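Local atomic coordinates of beta-carbonic anhydrase (Methanothermobacter thermautotrophicus, PDB entry 1G5C), a protein that catalyses the reversible hydration of carbon dioxide to bicarbonate and a proton, as a zinc-dependent, beta-class carbonic anhydrase. Residues K26-D34 and D51-N60; I82-G91 and E128-L139. All coordinates share one frame; numbering follows the deposited sequence.

From the N terminus, interaction 1 comes first: strand 27-32 leads through helix 40-45 to strand 53-57, and the pairing of 26-34 with 51-60 closes that beta-alpha-beta unit. Interaction 2 opens afterwards, at strand 81-87, and closes when helix 128-141 packs back on that strand, after a largely helical loop. The two contacts thus follow in series, neither nested nor crossed. They join in the sheet, where strand 27-32 lies between 53-57 and 81-87 and Thr31 OG1 probably bonds to Val85 O. Both end at one zinc ion: interaction 1 supplies Cys32, interaction 2 supplies His87 and Cys90, and a water completes the site.

Interaction 1. Residues K26-D34 and D51-N60; sequences KLCIITCMD and DAKVIKNAGN. With ZN (zinc ion), chain G.
Thr31 and Lys56 lie side by side on one face of a parallel strand pair, pointing the same way. With Thr31 OG1 anti to the backbone N (chi1 -168°) and turned to Val85 O, CG2 falls between N and the carbonyl carbon and rests 3.6 Å from Lys56 CG. The lysine chain runs on extended past Cys32 O, and its NZ bonds to a water that also donates to Cys32 O and Asp34 O. With an alanine here instead of the lysine, that water would probably lose its ammonium donor and the Thr31 methyl its aliphatic neighbour. On the other face Ile55 CD1 reaches Cys28 SG at 3.7 Å, and the Ile55 and Ile30 side chains lie side by side, against Ser69 and Val66 of helix 64-77. Strand 27-32, helix 40-45 and strand 53-57 form a beta-alpha-beta unit of the beta-class carbonic anhydrase fold, its strands paired in register, with Ile55 N donating almost straight to Ile29 O at 2.8 Å. Val54 and Lys56 also bond through their backbones to the second subunit, whose Met33 packs on Ile55. At the end of the second strand Asn57 to Asn60 form a type II turn beside Cys32, whose SG binds zinc at 2.4 Å. Cys32 SG also accepts a hydrogen bond from Gly59 N at 3.1 Å, and a longer one from Asp34 N. Met33 SD sits against Ala58 CB at 3.8 Å.

Interaction 2. Residues I82-G91 and E128-L139; sequences IIIVGHTDCG and EEENVIEGVKRL. With ZN (zinc ion), chain G.
Glu128 meets the zinc-binding loop through one carboxylate oxygen: its OE2 accepts a hydrogen bond from Cys90 N at 2.9 Å, using the anti lone pair, the one away from OE1. The first torsion, with CG anti to the carbonyl carbon, places Glu128 CG 3.2 Å from His87 O; the bend at chi2 (93°) then turns the carboxylate to Cys90 N. A water bonded to Asp89 N also donates, weakly, to the same OE2. Held by this bond, Cys90 sends its sulfur, anti to the backbone N (chi1 -176°), to the zinc ion, which His87 NE2 binds at 2.1 Å. The water on the metal lies in the plane of the imidazole, at its edge. On the far side of that ring His87 ND1 donates to Thr88 O at 2.8 Å, from above the carbonyl plane, which helps fix the ring's rotation; Cys32 is the third protein ligand, as expected of a beta-class carbonic anhydrase site.

Behind the loop, the helix packs closely on the strand. Val132 CG2 lies 3.6 Å from Gly86 N, where a beta carbon on the glycine would collide with that methyl. Two residues back along the strand, Ile84 pushes its CD1 onto the helix backbone, 3.4 Å from Gly135 C, and Gly135 likewise has no beta carbon to obstruct it. Ile84 and Leu139 then meet tip to tip, CD1 to CD1 at 3.7 Å, and Leu139 CD1 also reaches Ile82 CG2, the two side chains slanting across each other. The helix runs nearly antiparallel to the strand, at 168° with the axes 8.0 Å apart. Leu139 also touches Ile30 of strand 27-32 and Ile67 of helix 64-77, while Glu128 and Glu129 lean on Ile155 of strand 150-156.

Interaction 1. Residues K26-D34 and D51-N60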
# COMPACT_ATOMS: atom_id res chain seq x y z
N LYS A 26 17.55 0.46 -2.30
CA LYS A 26 16.50 0.77 -1.32
C LYS A 26 15.38 1.28 -2.21
O LYS A 26 15.31 2.47 -2.54
CB LYS A 26 16.97 1.84 -0.34
CG LYS A 26 18.37 1.65 0.20
CD LYS A 26 18.47 0.56 1.22
CE LYS A 26 19.72 0.76 2.09
NZ LYS A 26 21.02 0.61 1.36
N LEU A 27 14.53 0.34 -2.58
CA LEU A 27 13.42 0.51 -3.52
C LEU A 27 11.99 0.65 -2.99
O LEU A 27 11.58 -0.02 -2.03
CB LEU A 27 13.40 -0.71 -4.44
CG LEU A 27 13.77 -0.76 -5.92
CD1 LEU A 27 14.44 -2.10 -6.24
CD2 LEU A 27 12.51 -0.59 -6.74
N CYS A 28 11.21 1.49 -3.65
CA CYS A 28 9.79 1.62 -3.32
C CYS A 28 9.06 1.54 -4.64
O CYS A 28 9.37 2.30 -5.58
CB CYS A 28 9.46 2.95 -2.65
SG CYS A 28 7.65 3.10 -2.40
N ILE A 29 8.11 0.62 -4.74
CA ILE A 29 7.33 0.43 -5.96
C ILE A 29 5.91 0.95 -5.70
O ILE A 29 5.29 0.66 -4.67
CB ILE A 29 7.20 -1.08 -6.35
CG1 ILE A 29 8.58 -1.75 -6.45
CG2 ILE A 29 6.46 -1.20 -7.67
CD1 ILE A 29 9.42 -1.33 -7.64
N ILE A 30 5.40 1.74 -6.64
CA ILE A 30 4.03 2.24 -6.54
C ILE A 30 3.28 1.64 -7.74
O ILE A 30 3.68 1.83 -8.90
CB ILE A 30 3.99 3.79 -6.62
CG1 ILE A 30 4.67 4.38 -5.38
CG2 ILE A 30 2.55 4.27 -6.68
CD1 ILE A 30 4.94 5.88 -5.44
N THR A 31 2.22 0.89 -7.47
CA THR A 31 1.47 0.28 -8.56
C THR A 31 -0.03 0.15 -8.25
O THR A 31 -0.54 0.75 -7.28
CB THR A 31 2.10 -1.08 -8.97
OG1 THR A 31 1.52 -1.53 -10.21
CG2 THR A 31 1.91 -2.15 -7.85
N CYS A 32 -0.74 -0.61 -9.08
CA CYS A 32 -2.18 -0.74 -8.92
C CYS A 32 -2.61 -1.97 -8.11
O CYS A 32 -1.82 -2.90 -7.93
CB CYS A 32 -2.85 -0.77 -10.32
SG CYS A 32 -4.67 -0.78 -10.31
N MET A 33 -3.87 -1.97 -7.67
CA MET A 33 -4.41 -3.07 -6.86
C MET A 33 -4.90 -4.25 -7.71
O MET A 33 -5.33 -5.29 -7.17
CB MET A 33 -5.56 -2.55 -5.99
CG MET A 33 -6.79 -2.15 -6.79
SD MET A 33 -8.06 -1.33 -5.82
CE MET A 33 -8.87 -2.66 -5.12
N ASP A 34 -4.82 -4.08 -9.03
CA ASP A 34 -5.23 -5.09 -10.01
C ASP A 34 -4.70 -6.49 -9.64
O ASP A 34 -3.50 -6.67 -9.40
CB ASP A 34 -4.72 -4.69 -11.42
CG ASP A 34 -5.49 -5.40 -12.53
OD1 ASP A 34 -5.29 -6.62 -12.72
OD2 ASP A 34 -6.32 -4.75 -13.18
N ASP A 51 12.88 -7.29 -0.88
CA ASP A 51 13.49 -6.47 -1.94
C ASP A 51 12.92 -5.08 -2.21
O ASP A 51 13.59 -4.25 -2.83
CB ASP A 51 13.48 -7.23 -3.28
CG ASP A 51 14.46 -8.41 -3.30
OD1 ASP A 51 15.39 -8.46 -2.48
OD2 ASP A 51 14.29 -9.29 -4.17
N ALA A 52 11.69 -4.81 -1.79
CA ALA A 52 11.12 -3.49 -2.02
C ALA A 52 9.90 -3.23 -1.16
O ALA A 52 9.23 -4.17 -0.73
CB ALA A 52 10.71 -3.36 -3.50
N LYS A 53 9.63 -1.95 -0.90
CA LYS A 53 8.46 -1.53 -0.14
C LYS A 53 7.43 -1.36 -1.25
O LYS A 53 7.75 -0.82 -2.32
CB LYS A 53 8.72 -0.20 0.56
CG LYS A 53 9.54 -0.29 1.85
CD LYS A 53 10.94 -0.81 1.59
CE LYS A 53 11.78 -0.79 2.85
NZ LYS A 53 13.05 -1.52 2.68
N VAL A 54 6.19 -1.81 -1.01
CA VAL A 54 5.19 -1.74 -2.08
C VAL A 54 3.91 -1.00 -1.71
O VAL A 54 3.24 -1.34 -0.74
CB VAL A 54 4.83 -3.18 -2.58
CG1 VAL A 54 3.88 -3.12 -3.79
CG2 VAL A 54 6.10 -3.93 -2.97
N ILE A 55 3.58 0.02 -2.50
CA ILE A 55 2.36 0.80 -2.29
C ILE A 55 1.40 0.47 -3.43
O ILE A 55 1.81 0.39 -4.59
CB ILE A 55 2.68 2.31 -2.31
CG1 ILE A 55 3.66 2.63 -1.18
CG2 ILE A 55 1.39 3.13 -2.17
CD1 ILE A 55 4.29 4.04 -1.25
N LYS A 56 0.12 0.27 -3.11
CA LYS A 56 -0.87 -0.07 -4.14
C LYS A 56 -2.23 0.56 -3.85
O LYS A 56 -2.71 0.54 -2.71
CB LYS A 56 -1.09 -1.60 -4.24
CG LYS A 56 0.11 -2.42 -4.72
CD LYS A 56 -0.27 -3.92 -4.82
CE LYS A 56 0.84 -4.77 -5.42
NZ LYS A 56 0.33 -6.16 -5.77
N ASN A 57 -2.84 1.13 -4.88
CA ASN A 57 -4.17 1.71 -4.74
C ASN A 57 -4.85 1.54 -6.10
O ASN A 57 -4.27 0.94 -7.00
CB ASN A 57 -4.10 3.18 -4.30
CG ASN A 57 -3.48 4.11 -5.37
OD1 ASN A 57 -3.24 3.71 -6.52
ND2 ASN A 57 -3.24 5.35 -4.98
N ALA A 58 -6.07 2.06 -6.25
CA ALA A 58 -6.76 1.88 -7.52
C ALA A 58 -6.19 2.78 -8.63
O ALA A 58 -6.33 4.00 -8.58
CB ALA A 58 -8.26 2.16 -7.34
N GLY A 59 -5.53 2.16 -9.62
CA GLY A 59 -4.97 2.92 -10.73
C GLY A 59 -3.60 3.52 -10.53
O GLY A 59 -3.15 4.30 -11.37
N ASN A 60 -2.92 3.14 -9.44
CA ASN A 60 -1.60 3.68 -9.11
C ASN A 60 -1.53 5.19 -9.32
O ASN A 60 -0.65 5.72 -10.00
CB ASN A 60 -0.47 2.97 -9.87
CG ASN A 60 -0.69 2.94 -11.38
OD1 ASN A 60 -1.34 2.04 -11.90
ND2 ASN A 60 -0.13 3.90 -12.08
ZN ZN G . -5.09 -1.01 -12.67
O HOH W 1 14.95 -2.15 -1.46
O HOH W 2 -1.88 -5.72 -7.42
O HOH W 3 -6.60 -2.33 -13.00

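Interaction 2. Residues I82-G91 and E128-L139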
# COMPACT_ATOMS: atom_id res chain seq x y z
N ILE A 82 12.30 5.36 -6.29
CA ILE A 82 10.88 5.04 -6.37
C ILE A 82 10.53 4.74 -7.82
O ILE A 82 10.97 5.46 -8.73
CB ILE A 82 10.01 6.24 -5.91
CG1 ILE A 82 10.34 6.61 -4.47
CG2 ILE A 82 8.52 5.89 -6.07
CD1 ILE A 82 9.66 7.89 -4.00
N ILE A 83 9.73 3.70 -8.04
CA ILE A 83 9.31 3.32 -9.38
C ILE A 83 7.80 3.17 -9.43
O ILE A 83 7.22 2.31 -8.74
CB ILE A 83 9.92 1.95 -9.84
CG1 ILE A 83 11.44 1.98 -9.76
CG2 ILE A 83 9.49 1.64 -11.27
CD1 ILE A 83 12.11 0.61 -10.06
N ILE A 84 7.15 4.02 -10.22
CA ILE A 84 5.71 3.89 -10.36
C ILE A 84 5.56 2.91 -11.52
O ILE A 84 6.26 3.05 -12.54
CB ILE A 84 5.03 5.22 -10.74
CG1 ILE A 84 5.22 6.25 -9.61
CG2 ILE A 84 3.54 4.98 -11.05
CD1 ILE A 84 4.72 7.68 -9.94
N VAL A 85 4.69 1.91 -11.35
CA VAL A 85 4.45 0.94 -12.42
C VAL A 85 2.96 0.87 -12.76
O VAL A 85 2.14 0.35 -11.98
CB VAL A 85 4.94 -0.49 -12.04
CG1 VAL A 85 4.72 -1.45 -13.22
CG2 VAL A 85 6.42 -0.46 -11.67
N GLY A 86 2.59 1.46 -13.90
CA GLY A 86 1.21 1.37 -14.32
C GLY A 86 1.11 0.10 -15.14
O GLY A 86 2.11 -0.60 -15.32
N HIS A 87 -0.08 -0.23 -15.64
CA HIS A 87 -0.20 -1.45 -16.44
C HIS A 87 -1.27 -1.27 -17.49
O HIS A 87 -2.19 -0.47 -17.32
CB HIS A 87 -0.54 -2.65 -15.55
CG HIS A 87 -1.89 -2.56 -14.92
ND1 HIS A 87 -3.02 -3.10 -15.50
CD2 HIS A 87 -2.31 -1.95 -13.79
CE1 HIS A 87 -4.07 -2.82 -14.76
NE2 HIS A 87 -3.67 -2.13 -13.70
N THR A 88 -1.17 -2.04 -18.56
CA THR A 88 -2.15 -1.97 -19.63
C THR A 88 -3.46 -2.58 -19.14
O THR A 88 -3.46 -3.43 -18.23
CB THR A 88 -1.69 -2.76 -20.87
OG1 THR A 88 -1.40 -4.10 -20.48
CG2 THR A 88 -0.44 -2.14 -21.48
N ASP A 89 -4.56 -2.15 -19.74
CA ASP A 89 -5.90 -2.62 -19.41
C ASP A 89 -6.25 -2.36 -17.94
O ASP A 89 -6.75 -3.25 -17.24
CB ASP A 89 -6.05 -4.11 -19.73
CG ASP A 89 -7.50 -4.58 -19.65
OD1 ASP A 89 -8.39 -3.79 -19.99
OD2 ASP A 89 -7.76 -5.73 -19.25
N CYS A 90 -5.99 -1.14 -17.49
CA CYS A 90 -6.29 -0.74 -16.12
C CYS A 90 -7.76 -0.34 -16.04
O CYS A 90 -8.52 -0.89 -15.25
CB CYS A 90 -5.40 0.43 -15.69
SG CYS A 90 -5.61 0.93 -13.96
N GLY A 91 -8.19 0.58 -16.89
CA GLY A 91 -9.59 0.94 -16.86
C GLY A 91 -9.98 2.04 -15.90
O GLY A 91 -11.07 2.59 -16.01
N GLU A 128 -3.61 5.28 -18.95
CA GLU A 128 -2.46 4.61 -18.33
C GLU A 128 -1.08 5.27 -18.36
O GLU A 128 -0.52 5.57 -17.30
CB GLU A 128 -2.37 3.17 -18.83
CG GLU A 128 -3.50 2.28 -18.31
CD GLU A 128 -4.70 2.20 -19.26
OE1 GLU A 128 -4.90 3.13 -20.07
OE2 GLU A 128 -5.46 1.20 -19.17
N GLU A 129 -0.52 5.51 -19.55
CA GLU A 129 0.82 6.09 -19.63
C GLU A 129 0.87 7.51 -19.08
O GLU A 129 1.83 7.88 -18.39
CB GLU A 129 1.34 6.06 -21.07
CG GLU A 129 1.32 4.67 -21.70
CD GLU A 129 2.14 4.59 -22.99
OE1 GLU A 129 2.36 5.65 -23.62
OE2 GLU A 129 2.56 3.48 -23.38
N GLU A 130 -0.16 8.30 -19.36
CA GLU A 130 -0.16 9.68 -18.87
C GLU A 130 -0.33 9.71 -17.36
O GLU A 130 0.21 10.59 -16.67
CB GLU A 130 -1.26 10.49 -19.56
CG GLU A 130 -2.61 9.83 -19.60
CD GLU A 130 -3.61 10.59 -20.47
OE1 GLU A 130 -4.24 11.55 -19.97
OE2 GLU A 130 -3.74 10.25 -21.66
N ASN A 131 -1.08 8.77 -16.82
CA ASN A 131 -1.26 8.72 -15.37
C ASN A 131 0.09 8.47 -14.69
O ASN A 131 0.39 9.07 -13.65
CB ASN A 131 -2.24 7.61 -14.99
CG ASN A 131 -2.40 7.50 -13.51
OD1 ASN A 131 -2.76 8.46 -12.85
ND2 ASN A 131 -2.14 6.30 -12.97
N VAL A 132 0.91 7.60 -15.27
CA VAL A 132 2.23 7.32 -14.71
C VAL A 132 3.14 8.57 -14.75
O VAL A 132 3.78 8.93 -13.74
CB VAL A 132 2.94 6.17 -15.47
CG1 VAL A 132 4.40 6.10 -15.03
CG2 VAL A 132 2.25 4.83 -15.17
N ILE A 133 3.21 9.22 -15.90
CA ILE A 133 4.03 10.42 -16.07
C ILE A 133 3.56 11.47 -15.08
O ILE A 133 4.36 12.16 -14.46
CB ILE A 133 3.90 10.99 -17.51
CG1 ILE A 133 4.54 10.02 -18.51
CG2 ILE A 133 4.60 12.36 -17.60
CD1 ILE A 133 6.01 9.81 -18.26
N GLU A 134 2.25 11.60 -14.94
CA GLU A 134 1.67 12.57 -14.01
C GLU A 134 2.10 12.23 -12.57
O GLU A 134 2.40 13.12 -11.78
CB GLU A 134 0.15 12.53 -14.13
CG GLU A 134 -0.59 13.44 -13.15
CD GLU A 134 -0.14 14.89 -13.25
OE1 GLU A 134 0.05 15.39 -14.38
OE2 GLU A 134 0.03 15.53 -12.19
N GLY A 135 2.11 10.94 -12.24
CA GLY A 135 2.51 10.54 -10.90
C GLY A 135 3.97 10.89 -10.66
O GLY A 135 4.35 11.31 -9.58
N VAL A 136 4.79 10.71 -11.68
CA VAL A 136 6.21 11.04 -11.54
C VAL A 136 6.34 12.53 -11.24
O VAL A 136 7.06 12.95 -10.32
CB VAL A 136 6.99 10.69 -12.84
CG1 VAL A 136 8.39 11.31 -12.80
CG2 VAL A 136 7.08 9.15 -12.99
N LYS A 137 5.61 13.35 -12.00
CA LYS A 137 5.67 14.79 -11.78
C LYS A 137 5.24 15.17 -10.36
O LYS A 137 5.87 16.02 -9.73
CB LYS A 137 4.83 15.51 -12.83
CG LYS A 137 5.70 16.14 -13.93
CD LYS A 137 4.98 16.38 -15.26
CE LYS A 137 3.47 16.39 -15.11
NZ LYS A 137 2.80 16.89 -16.34
N ARG A 138 4.18 14.55 -9.86
CA ARG A 138 3.72 14.85 -8.51
C ARG A 138 4.75 14.51 -7.45
O ARG A 138 4.97 15.29 -6.52
CB ARG A 138 2.43 14.09 -8.20
CG ARG A 138 1.19 14.85 -8.60
CD ARG A 138 -0.05 14.08 -8.27
NE ARG A 138 -1.00 14.21 -9.37
CZ ARG A 138 -2.28 13.88 -9.31
NH1 ARG A 138 -2.80 13.38 -8.19
NH2 ARG A 138 -3.05 14.04 -10.38
N LEU A 139 5.38 13.35 -7.57
CA LEU A 139 6.37 12.95 -6.59
C LEU A 139 7.57 13.88 -6.65
O LEU A 139 8.06 14.35 -5.62
CB LEU A 139 6.82 11.50 -6.84
CG LEU A 139 5.84 10.41 -6.39
CD1 LEU A 139 6.33 9.06 -6.85
CD2 LEU A 139 5.71 10.44 -4.87
ZN ZN G . -5.09 -1.01 -12.67
O HOH W 4 -4.22 -0.31 -21.86
O HOH W 3 -6.60 -2.33 -13.00